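Local coordinates for protein carbonic anhydrase (Coccomyxa sp. PA, PDB 3UCJ) that probably catalyses the reversible hydration of carbon dioxide to hydrogencarbonate as a zinc-dependent beta-class carbonic anhydrase, at residues Gln172-Ala176 with Arg177-Leu181; Val195-Leu198 with Ile199-Ile202; Ala214-Lys217 with Gln218-Phe221. One frame throughout, in Å; residues are numbered along the deposited sequence.

In the fold
Contact 1 ends helix 169-176 and leads into strand 182-189, contact 2 bends the partner strand 194-202, and contact 3 forms the short helix 216-220. Trp175 joins the three: its CH2 packs on Ile202 CG2 at 3.8 Å, and its CZ3 lies 4.2 Å from Leu216 CD2. Gln172 CD also meets Cys220 SG at 3.6 Å. Contacts 1 and 3 both touch the second subunit and lie away from the annotated sites, although the Arg177 side chain of contact 1 is about 14 Å from a bound acetazolamide. In contact 2 the Leu198 side chain is about 13 Å from the zinc ion and about 9 Å from the side chain of its ligand His103.

Contact 1 of 3, residues Gln172-Ala176 with Arg177-Leu181; sequences QAAWA and RGQPL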
ATOM      1  N   GLN A 172       2.378  -9.366  18.465  1.00 29.79           N
ATOM      2  CA  GLN A 172       2.455 -10.783  18.696  1.00 32.21           C
ATOM      3  C   GLN A 172       3.936 -11.134  18.981  1.00 34.22           C
ATOM      4  O   GLN A 172       4.217 -11.900  19.929  1.00 33.36           O
ATOM      5  CB  GLN A 172       1.957 -11.612  17.555  1.00 30.27           C
ATOM      6  CG  GLN A 172       0.403 -11.756  17.543  1.00 26.65           C
ATOM      7  CD  GLN A 172      -0.072 -12.572  18.769  1.00 33.19           C
ATOM      8  OE1 GLN A 172       0.512 -13.640  19.081  1.00 29.74           O
ATOM      9  NE2 GLN A 172      -1.096 -12.076  19.461  1.00 29.27           N
ATOM     10  N   ALA A 173       4.860 -10.550  18.216  1.00 32.96           N
ATOM     11  CA  ALA A 173       6.279 -10.806  18.450  1.00 33.86           C
ATOM     12  C   ALA A 173       6.700 -10.259  19.837  1.00 34.82           C
ATOM     13  O   ALA A 173       7.481 -10.948  20.520  1.00 36.64           O
ATOM     14  CB  ALA A 173       7.155 -10.259  17.275  1.00 33.18           C
ATOM     15  N   ALA A 174       6.181  -9.110  20.267  1.00 32.43           N
ATOM     16  CA  ALA A 174       6.546  -8.451  21.480  1.00 33.63           C
ATOM     17  C   ALA A 174       6.044  -9.284  22.667  1.00 35.30           C
ATOM     18  O   ALA A 174       6.812  -9.558  23.642  1.00 35.00           O
ATOM     19  CB  ALA A 174       5.973  -7.106  21.568  1.00 32.87           C
ATOM     20  N   TRP A 175       4.790  -9.703  22.595  1.00 35.14           N
ATOM     21  CA  TRP A 175       4.273 -10.653  23.592  1.00 35.98           C
ATOM     22  C   TRP A 175       5.113 -11.952  23.635  1.00 37.41           C
ATOM     23  O   TRP A 175       5.409 -12.443  24.723  1.00 37.76           O
ATOM     24  CB  TRP A 175       2.786 -10.945  23.387  1.00 34.52           C
ATOM     25  CG  TRP A 175       1.857  -9.782  23.735  1.00 33.72           C
ATOM     26  CD1 TRP A 175       2.160  -8.676  24.453  1.00 33.98           C
ATOM     27  CD2 TRP A 175       0.444  -9.696  23.424  1.00 31.16           C
ATOM     28  NE1 TRP A 175       1.043  -7.897  24.606  1.00 32.24           N
ATOM     29  CE2 TRP A 175      -0.025  -8.512  23.989  1.00 29.88           C
ATOM     30  CE3 TRP A 175      -0.460 -10.556  22.751  1.00 29.97           C
ATOM     31  CZ2 TRP A 175      -1.356  -8.092  23.858  1.00 27.95           C
ATOM     32  CZ3 TRP A 175      -1.790 -10.170  22.675  1.00 30.44           C
ATOM     33  CH2 TRP A 175      -2.224  -8.968  23.225  1.00 28.45           C
ATOM     34  N   ALA A 176       5.499 -12.516  22.497  1.00 38.06           N
ATOM     35  CA  ALA A 176       6.244 -13.763  22.501  1.00 39.60           C
ATOM     36  C   ALA A 176       7.604 -13.632  23.175  1.00 41.50           C
ATOM     37  O   ALA A 176       8.164 -14.673  23.582  1.00 40.31           O
ATOM     38  CB  ALA A 176       6.421 -14.362  21.104  1.00 38.11           C
ATOM     39  N   ARG A 177       8.164 -12.417  23.237  1.00 40.41           N
ATOM     40  CA  ARG A 177       9.478 -12.216  23.884  1.00 41.73           C
ATOM     41  C   ARG A 177       9.324 -11.684  25.301  1.00 42.48           C
ATOM     42  O   ARG A 177      10.300 -11.281  25.941  1.00 42.43           O
ATOM     43  CB  ARG A 177      10.438 -11.354  22.993  1.00 40.55           C
ATOM     44  CG  ARG A 177      10.092  -9.839  22.917  1.00 41.62           C
ATOM     45  CD  ARG A 177      10.977  -9.055  21.881  1.00 42.16           C
ATOM     46  NE  ARG A 177      10.502  -7.677  21.724  1.00 41.87           N
ATOM     47  CZ  ARG A 177       9.861  -7.204  20.605  1.00 39.87           C
ATOM     48  NH1 ARG A 177       9.675  -7.961  19.531  1.00 35.79           N
ATOM     49  NH2 ARG A 177       9.446  -5.946  20.589  1.00 34.87           N
ATOM     50  N   GLY A 178       8.079 -11.647  25.777  1.00 42.57           N
ATOM     51  CA  GLY A 178       7.765 -11.201  27.116  1.00 42.39           C
ATOM     52  C   GLY A 178       7.859  -9.730  27.370  1.00 43.04           C
ATOM     53  O   GLY A 178       8.018  -9.299  28.508  1.00 43.06           O
ATOM     54  N   GLN A 179       7.763  -8.902  26.326  1.00 41.00           N
ATOM     55  CA  GLN A 179       7.740  -7.495  26.549  1.00 39.23           C
ATOM     56  C   GLN A 179       6.366  -7.081  26.988  1.00 39.26           C
ATOM     57  O   GLN A 179       5.373  -7.536  26.403  1.00 40.23           O
ATOM     58  CB  GLN A 179       8.129  -6.782  25.239  1.00 39.39           C
ATOM     59  CG  GLN A 179       8.159  -5.305  25.333  1.00 36.35           C
ATOM     60  CD  GLN A 179       8.572  -4.727  23.964  1.00 37.20           C
ATOM     61  OE1 GLN A 179       9.336  -5.332  23.220  1.00 39.69           O
ATOM     62  NE2 GLN A 179       8.062  -3.586  23.674  1.00 33.10           N
ATOM     63  N   PRO A 180       6.290  -6.268  28.068  1.00 39.33           N
ATOM     64  CA  PRO A 180       5.030  -5.830  28.598  1.00 38.09           C
ATOM     65  C   PRO A 180       4.416  -4.808  27.627  1.00 36.15           C
ATOM     66  O   PRO A 180       5.026  -3.771  27.285  1.00 34.62           O
ATOM     67  CB  PRO A 180       5.366  -5.101  29.897  1.00 38.47           C
ATOM     68  CG  PRO A 180       6.844  -5.337  30.162  1.00 42.19           C
ATOM     69  CD  PRO A 180       7.456  -5.749  28.851  1.00 41.25           C
ATOM     70  N   LEU A 181       3.185  -5.085  27.260  1.00 33.86           N
ATOM     71  CA  LEU A 181       2.514  -4.227  26.236  1.00 31.77           C
ATOM     72  C   LEU A 181       1.041  -4.429  26.462  1.00 28.95           C
ATOM     73  O   LEU A 181       0.576  -5.518  26.362  1.00 32.36           O
ATOM     74  CB  LEU A 181       2.984  -4.722  24.849  1.00 30.80           C
ATOM     75  CG  LEU A 181       2.535  -3.780  23.661  1.00 31.56           C
ATOM     76  CD1 LEU A 181       2.903  -2.326  23.853  1.00 32.62           C
ATOM     77  CD2 LEU A 181       3.195  -4.436  22.457  1.00 31.68           C
TER
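Trp175 and Leu181 are tied by one well-directed bond: the indole NE1 donates to Leu181 O over 3.0 Å with an N-H...O angle of 165°. The acceptor lies close to the ring plane, at the pyrrole edge, and Gln179 O lies at the same ring's edge near CD1. With CG anti to the carbonyl carbon (chi1 -71°), the indole leaves the helix on the side where the chain returns, crossing the Leu181 side chain at about a right angle. Leu181 CD2 reaches Ala174 CB at 4.0 Å.

Between these points the helix ends in a Schellman motif. Gln179 N bonds to Ala174 O at 2.9 Å, and Gly178 N to Trp175 O at 3.0 Å. Gly178 occupies the C-prime position with positive phi, a conformation that favours glycine. Ala174 O also accepts from Arg177 N, and the two donors approach from opposite faces of its carbonyl plane.

One face of the Arg177 guanidinium is laid on Ala174 CA, which sits 3.6 Å from the plane, opposite its centre. Its NH2 donates to Gln179 OE1 at 2.7 Å, while the bond from NE to the same oxygen is weak. Further out, NH2 forms a salt bridge with Asp91, and Gln179 NE2 bonds to Val90 O, so both side chains are also held by helix 80-92.

Backbone bonds thus stop the helix and the indole N-H ties the exiting chain to it, on the way into strand 182-189, while the Gln179 amide oxygen holds the guanidinium whose face rests on Ala174.

Contact 2 of 3, residues Val195-Leu198 with Ile199-Ile202; sequences VKEL and IKPI
Glu197 reaches over the corner of strand 194-202 toward Ile199 and Pro201. Its chain is extended, with CG anti to the backbone N (chi1 -178°), which carries the carboxylate along the backbone past the bend. On the way CG passes 3.5 Å from Ile199 O, and OE2 ends 3.4 Å from Pro201 CD, where the two side chains cross at about a right angle. The strand pairs with strand 182-189 in a beta hairpin, and Leu198 and Ile199 at the corner both make backbone hydrogen bonds with Gly185.

The close-packed side belongs to Ile199. It is buried against Val162 of helix 146-167 and Leu211 of helix 205-211, and its CG1 lies 4.2 Å from Leu198 CB. The polar side is looser: no direct hydrogen bond spans the corner, and a water does so instead, donating to Glu197 OE2 at 2.7 Å and to Ile199 O at 2.8 Å. Leu9 and Ala7 of the third subunit pack on Glu197 and Pro201.

With an alanine here instead of Glu197, the bridging water is likely to lose one of its two acceptors, and a gap would open beside the Pro201 ring. The bend therefore combines an apolar anchor facing the helices with a carboxylate that meets the backbone carbonyl through water.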
ATOM      1  N   VAL A 195     -13.753  10.721  26.921  1.00 39.03           N
ATOM      2  CA  VAL A 195     -13.372   9.369  26.585  1.00 40.44           C
ATOM      3  C   VAL A 195     -14.084   8.342  27.471  1.00 41.04           C
ATOM      4  O   VAL A 195     -14.174   8.517  28.710  1.00 40.85           O
ATOM      5  CB  VAL A 195     -11.810   9.205  26.771  1.00 40.86           C
ATOM      6  CG1 VAL A 195     -11.315   7.693  26.742  1.00 39.73           C
ATOM      7  CG2 VAL A 195     -11.089  10.049  25.710  1.00 41.77           C
ATOM      8  N   LYS A 196     -14.585   7.291  26.840  1.00 39.62           N
ATOM      9  CA  LYS A 196     -15.078   6.099  27.542  1.00 41.15           C
ATOM     10  C   LYS A 196     -14.264   4.842  27.197  1.00 41.32           C
ATOM     11  O   LYS A 196     -13.815   4.665  26.065  1.00 42.00           O
ATOM     12  CB  LYS A 196     -16.593   5.944  27.249  1.00 40.43           C
ATOM     13  CG  LYS A 196     -17.225   4.592  27.446  1.00 42.71           C
ATOM     14  CD  LYS A 196     -18.792   4.705  27.166  1.00 48.05           C
ATOM     15  CE  LYS A 196     -19.079   4.978  25.681  1.00 48.23           C
ATOM     16  NZ  LYS A 196     -20.542   5.052  25.266  1.00 44.24           N
ATOM     17  N   GLU A 197     -14.061   3.981  28.184  1.00 40.86           N
ATOM     18  CA  GLU A 197     -13.407   2.713  27.981  1.00 41.00           C
ATOM     19  C   GLU A 197     -14.373   1.641  27.466  1.00 41.79           C
ATOM     20  O   GLU A 197     -15.267   1.163  28.205  1.00 40.31           O
ATOM     21  CB  GLU A 197     -12.658   2.273  29.252  1.00 41.76           C
ATOM     22  CG  GLU A 197     -11.866   0.968  29.170  1.00 42.40           C
ATOM     23  CD  GLU A 197     -11.169   0.635  30.491  1.00 53.12           C
ATOM     24  OE1 GLU A 197     -11.807   0.868  31.541  1.00 57.47           O
ATOM     25  OE2 GLU A 197     -10.003   0.181  30.527  1.00 47.58           O
ATOM     26  N   LEU A 198     -14.192   1.229  26.207  1.00 38.45           N
ATOM     27  CA  LEU A 198     -15.003   0.155  25.625  1.00 39.00           C
ATOM     28  C   LEU A 198     -14.534  -1.223  25.928  1.00 38.81           C
ATOM     29  O   LEU A 198     -15.351  -2.143  26.060  1.00 39.76           O
ATOM     30  CB  LEU A 198     -15.019   0.285  24.099  1.00 38.06           C
ATOM     31  CG  LEU A 198     -16.218   0.776  23.330  1.00 43.95           C
ATOM     32  CD1 LEU A 198     -17.314   1.641  24.124  1.00 47.28           C
ATOM     33  CD2 LEU A 198     -15.789   1.391  21.934  1.00 43.33           C
ATOM     34  N   ILE A 199     -13.223  -1.434  25.943  1.00 37.19           N
ATOM     35  CA  ILE A 199     -12.704  -2.729  26.249  1.00 37.01           C
ATOM     36  C   ILE A 199     -11.619  -2.571  27.317  1.00 39.61           C
ATOM     37  O   ILE A 199     -10.775  -1.677  27.204  1.00 37.68           O
ATOM     38  CB  ILE A 199     -12.071  -3.437  25.012  1.00 37.51           C
ATOM     39  CG1 ILE A 199     -13.010  -3.385  23.777  1.00 38.44           C
ATOM     40  CG2 ILE A 199     -11.692  -4.849  25.397  1.00 35.06           C
ATOM     41  CD1 ILE A 199     -12.302  -3.893  22.529  1.00 35.54           C
ATOM     42  N   LYS A 200     -11.617  -3.478  28.322  1.00 41.00           N
ATOM     43  CA  LYS A 200     -10.705  -3.300  29.441  1.00 42.17           C
ATOM     44  C   LYS A 200      -9.304  -3.638  28.913  1.00 41.24           C
ATOM     45  O   LYS A 200      -9.179  -4.132  27.765  1.00 40.12           O
ATOM     46  CB  LYS A 200     -11.114  -4.199  30.634  1.00 44.05           C
ATOM     47  CG  LYS A 200     -12.042  -3.476  31.612  1.00 50.29           C
ATOM     48  CD  LYS A 200     -13.482  -3.603  31.170  1.00 60.57           C
ATOM     49  CE  LYS A 200     -14.185  -4.929  31.700  1.00 67.99           C
ATOM     50  NZ  LYS A 200     -15.287  -4.633  32.737  1.00 70.30           N
ATOM     51  N   PRO A 201      -8.250  -3.364  29.698  1.00 40.92           N
ATOM     52  CA  PRO A 201      -6.906  -3.581  29.172  1.00 38.93           C
ATOM     53  C   PRO A 201      -6.654  -5.024  28.763  1.00 39.89           C
ATOM     54  O   PRO A 201      -7.120  -5.962  29.466  1.00 40.03           O
ATOM     55  CB  PRO A 201      -6.019  -3.187  30.362  1.00 39.92           C
ATOM     56  CG  PRO A 201      -6.813  -2.130  31.077  1.00 38.44           C
ATOM     57  CD  PRO A 201      -8.212  -2.640  31.004  1.00 41.73           C
ATOM     58  N   ILE A 202      -5.909  -5.229  27.646  1.00 36.30           N
ATOM     59  CA  ILE A 202      -5.518  -6.528  27.147  1.00 35.53           C
ATOM     60  C   ILE A 202      -4.019  -6.539  27.213  1.00 36.71           C
ATOM     61  O   ILE A 202      -3.362  -5.707  26.537  1.00 36.21           O
ATOM     62  CB  ILE A 202      -5.982  -6.779  25.661  1.00 33.46           C
ATOM     63  CG1 ILE A 202      -7.525  -6.861  25.624  1.00 35.45           C
ATOM     64  CG2 ILE A 202      -5.389  -8.117  25.136  1.00 33.42           C
ATOM     65  CD1 ILE A 202      -8.221  -6.644  24.325  1.00 34.92           C
TER
HETATM   66  O   HOH W   1      -8.516  -0.475  28.404  1.00 39.08           O

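Contact 3 of 3, residues Ala214-Lys217 with Gln218-Phe221; sequences ADLK and QHCF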
ATOM      1  N   ALA A 214     -14.112 -11.912  18.915  1.00 40.98           N
ATOM      2  CA  ALA A 214     -13.360 -12.762  18.004  1.00 39.61           C
ATOM      3  C   ALA A 214     -12.249 -13.550  18.739  1.00 39.51           C
ATOM      4  O   ALA A 214     -11.712 -13.077  19.723  1.00 38.75           O
ATOM      5  CB  ALA A 214     -12.771 -11.928  16.851  1.00 39.20           C
ATOM      6  N   ASP A 215     -11.927 -14.732  18.241  1.00 37.24           N
ATOM      7  CA  ASP A 215     -11.017 -15.665  18.888  1.00 38.20           C
ATOM      8  C   ASP A 215      -9.565 -15.471  18.432  1.00 35.40           C
ATOM      9  O   ASP A 215      -9.123 -16.017  17.381  1.00 35.74           O
ATOM     10  CB  ASP A 215     -11.504 -17.101  18.579  1.00 38.35           C
ATOM     11  CG  ASP A 215     -10.754 -18.220  19.363  1.00 41.65           C
ATOM     12  OD1 ASP A 215     -11.304 -19.374  19.314  1.00 43.59           O
ATOM     13  OD2 ASP A 215      -9.640 -18.040  19.923  1.00 37.28           O
ATOM     14  N   LEU A 216      -8.830 -14.698  19.218  1.00 35.37           N
ATOM     15  CA  LEU A 216      -7.424 -14.415  18.897  1.00 33.27           C
ATOM     16  C   LEU A 216      -6.579 -15.663  18.944  1.00 34.11           C
ATOM     17  O   LEU A 216      -5.653 -15.855  18.136  1.00 30.93           O
ATOM     18  CB  LEU A 216      -6.847 -13.310  19.795  1.00 33.56           C
ATOM     19  CG  LEU A 216      -5.431 -12.744  19.511  1.00 33.28           C
ATOM     20  CD1 LEU A 216      -5.314 -12.239  17.978  1.00 34.05           C
ATOM     21  CD2 LEU A 216      -5.012 -11.645  20.490  1.00 31.47           C
ATOM     22  N   LYS A 217      -6.825 -16.519  19.965  1.00 33.10           N
ATOM     23  CA  LYS A 217      -6.065 -17.756  20.019  1.00 33.72           C
ATOM     24  C   LYS A 217      -6.180 -18.644  18.744  1.00 33.53           C
ATOM     25  O   LYS A 217      -5.147 -19.162  18.214  1.00 34.12           O
ATOM     26  CB  LYS A 217      -6.416 -18.597  21.325  1.00 34.55           C
ATOM     27  CG  LYS A 217      -5.675 -19.945  21.334  1.00 42.41           C
ATOM     28  CD  LYS A 217      -5.902 -20.714  22.681  1.00 50.88           C
ATOM     29  CE  LYS A 217      -5.372 -22.177  22.595  1.00 53.25           C
ATOM     30  NZ  LYS A 217      -5.757 -22.865  23.922  1.00 54.02           N
ATOM     31  N   GLN A 218      -7.396 -18.865  18.254  1.00 32.92           N
ATOM     32  CA  GLN A 218      -7.588 -19.710  17.074  1.00 33.27           C
ATOM     33  C   GLN A 218      -6.933 -18.974  15.862  1.00 32.56           C
ATOM     34  O   GLN A 218      -6.400 -19.616  14.970  1.00 32.76           O
ATOM     35  CB  GLN A 218      -9.084 -19.886  16.771  1.00 32.88           C
ATOM     36  CG  GLN A 218      -9.340 -20.781  15.592  1.00 34.09           C
ATOM     37  CD  GLN A 218     -10.800 -21.026  15.395  1.00 46.46           C
ATOM     38  OE1 GLN A 218     -11.357 -21.946  15.971  1.00 48.34           O
ATOM     39  NE2 GLN A 218     -11.447 -20.168  14.641  1.00 40.85           N
ATOM     40  N   HIS A 219      -6.989 -17.634  15.872  1.00 31.83           N
ATOM     41  CA  HIS A 219      -6.356 -16.862  14.733  1.00 30.62           C
ATOM     42  C   HIS A 219      -4.865 -17.113  14.699  1.00 31.28           C
ATOM     43  O   HIS A 219      -4.237 -17.278  13.623  1.00 29.89           O
ATOM     44  CB  HIS A 219      -6.648 -15.388  14.891  1.00 28.32           C
ATOM     45  CG  HIS A 219      -5.892 -14.529  13.916  1.00 30.30           C
ATOM     46  ND1 HIS A 219      -6.298 -14.384  12.603  1.00 28.59           N
ATOM     47  CD2 HIS A 219      -4.800 -13.729  14.065  1.00 30.17           C
ATOM     48  CE1 HIS A 219      -5.494 -13.523  11.980  1.00 31.11           C
ATOM     49  NE2 HIS A 219      -4.563 -13.115  12.837  1.00 28.79           N
ATOM     50  N   CYS A 220      -4.257 -17.169  15.884  1.00 31.37           N
ATOM     51  CA  CYS A 220      -2.784 -17.334  15.974  1.00 32.76           C
ATOM     52  C   CYS A 220      -2.317 -18.770  15.843  1.00 35.18           C
ATOM     53  O   CYS A 220      -1.282 -19.088  15.188  1.00 36.67           O
ATOM     54  CB  CYS A 220      -2.241 -16.680  17.257  1.00 31.55           C
ATOM     55  SG  CYS A 220      -2.415 -14.938  17.417  1.00 33.45           S
ATOM     56  N   PHE A 221      -3.143 -19.685  16.360  1.00 35.98           N
ATOM     57  CA  PHE A 221      -2.834 -21.137  16.292  1.00 36.39           C
ATOM     58  C   PHE A 221      -3.922 -21.870  15.572  1.00 37.53           C
ATOM     59  O   PHE A 221      -4.595 -22.758  16.154  1.00 39.19           O
ATOM     60  CB  PHE A 221      -2.695 -21.674  17.749  1.00 36.86           C
ATOM     61  CG  PHE A 221      -1.609 -20.967  18.524  1.00 38.67           C
ATOM     62  CD1 PHE A 221      -1.917 -19.978  19.463  1.00 38.54           C
ATOM     63  CD2 PHE A 221      -0.265 -21.324  18.334  1.00 38.80           C
ATOM     64  CE1 PHE A 221      -0.902 -19.306  20.157  1.00 37.56           C
ATOM     65  CE2 PHE A 221       0.743 -20.667  19.044  1.00 40.94           C
ATOM     66  CZ  PHE A 221       0.431 -19.649  19.933  1.00 39.01           C
TER
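Asp215 caps the helix 216-220 by accepting from Gln218 N through OD2, at 2.9 Å and an N-H...O angle of 164°. The amide comes from above the carboxylate plane. A first torsion of -172° turns the carboxylate away from its own amide and over the first turn, setting OD1 3.4 Å from Gln218 CB. Asp215 is therefore the N-cap, and its backbone serves as well: Asp215 O accepts from His219 N at 3.1 Å.

The next two carbonyls continue the pattern. Leu216 O takes Cys220 N, and Lys217 O takes Phe221 N at 2.8 Å, with the donor nearly along the C=O axis. Lys217 O also receives a weak second bond from Cys220 N. The same oxygen lies at the edge of the Phe221 ring, 3.6 Å from CD1. The two side chains meet through Lys217 CG and Phe221 CD1, 4.2 Å apart, and cross at about a right angle. Phe221 leaves helical geometry here, so its amide bond closes the short helix.

His219 finds its polar partners in the second subunit: ND1 bonds to Asp135 and the backbone O to Arg134 there. Within the chain, Leu216 CD1 rests 4.0 Å from Cys220 SG, and Leu216 packs on Met205 and Ala208.

One carboxylate thus satisfies an amide that has no preceding turn to bond to, and its negative charge at the N-terminus is likely to be favourable to the helix dipole. Backbone carbonyls of Asp215, Leu216 and Lys217 satisfy the later amides, while Phe221 meets His116 of the second subunit edge-to-face.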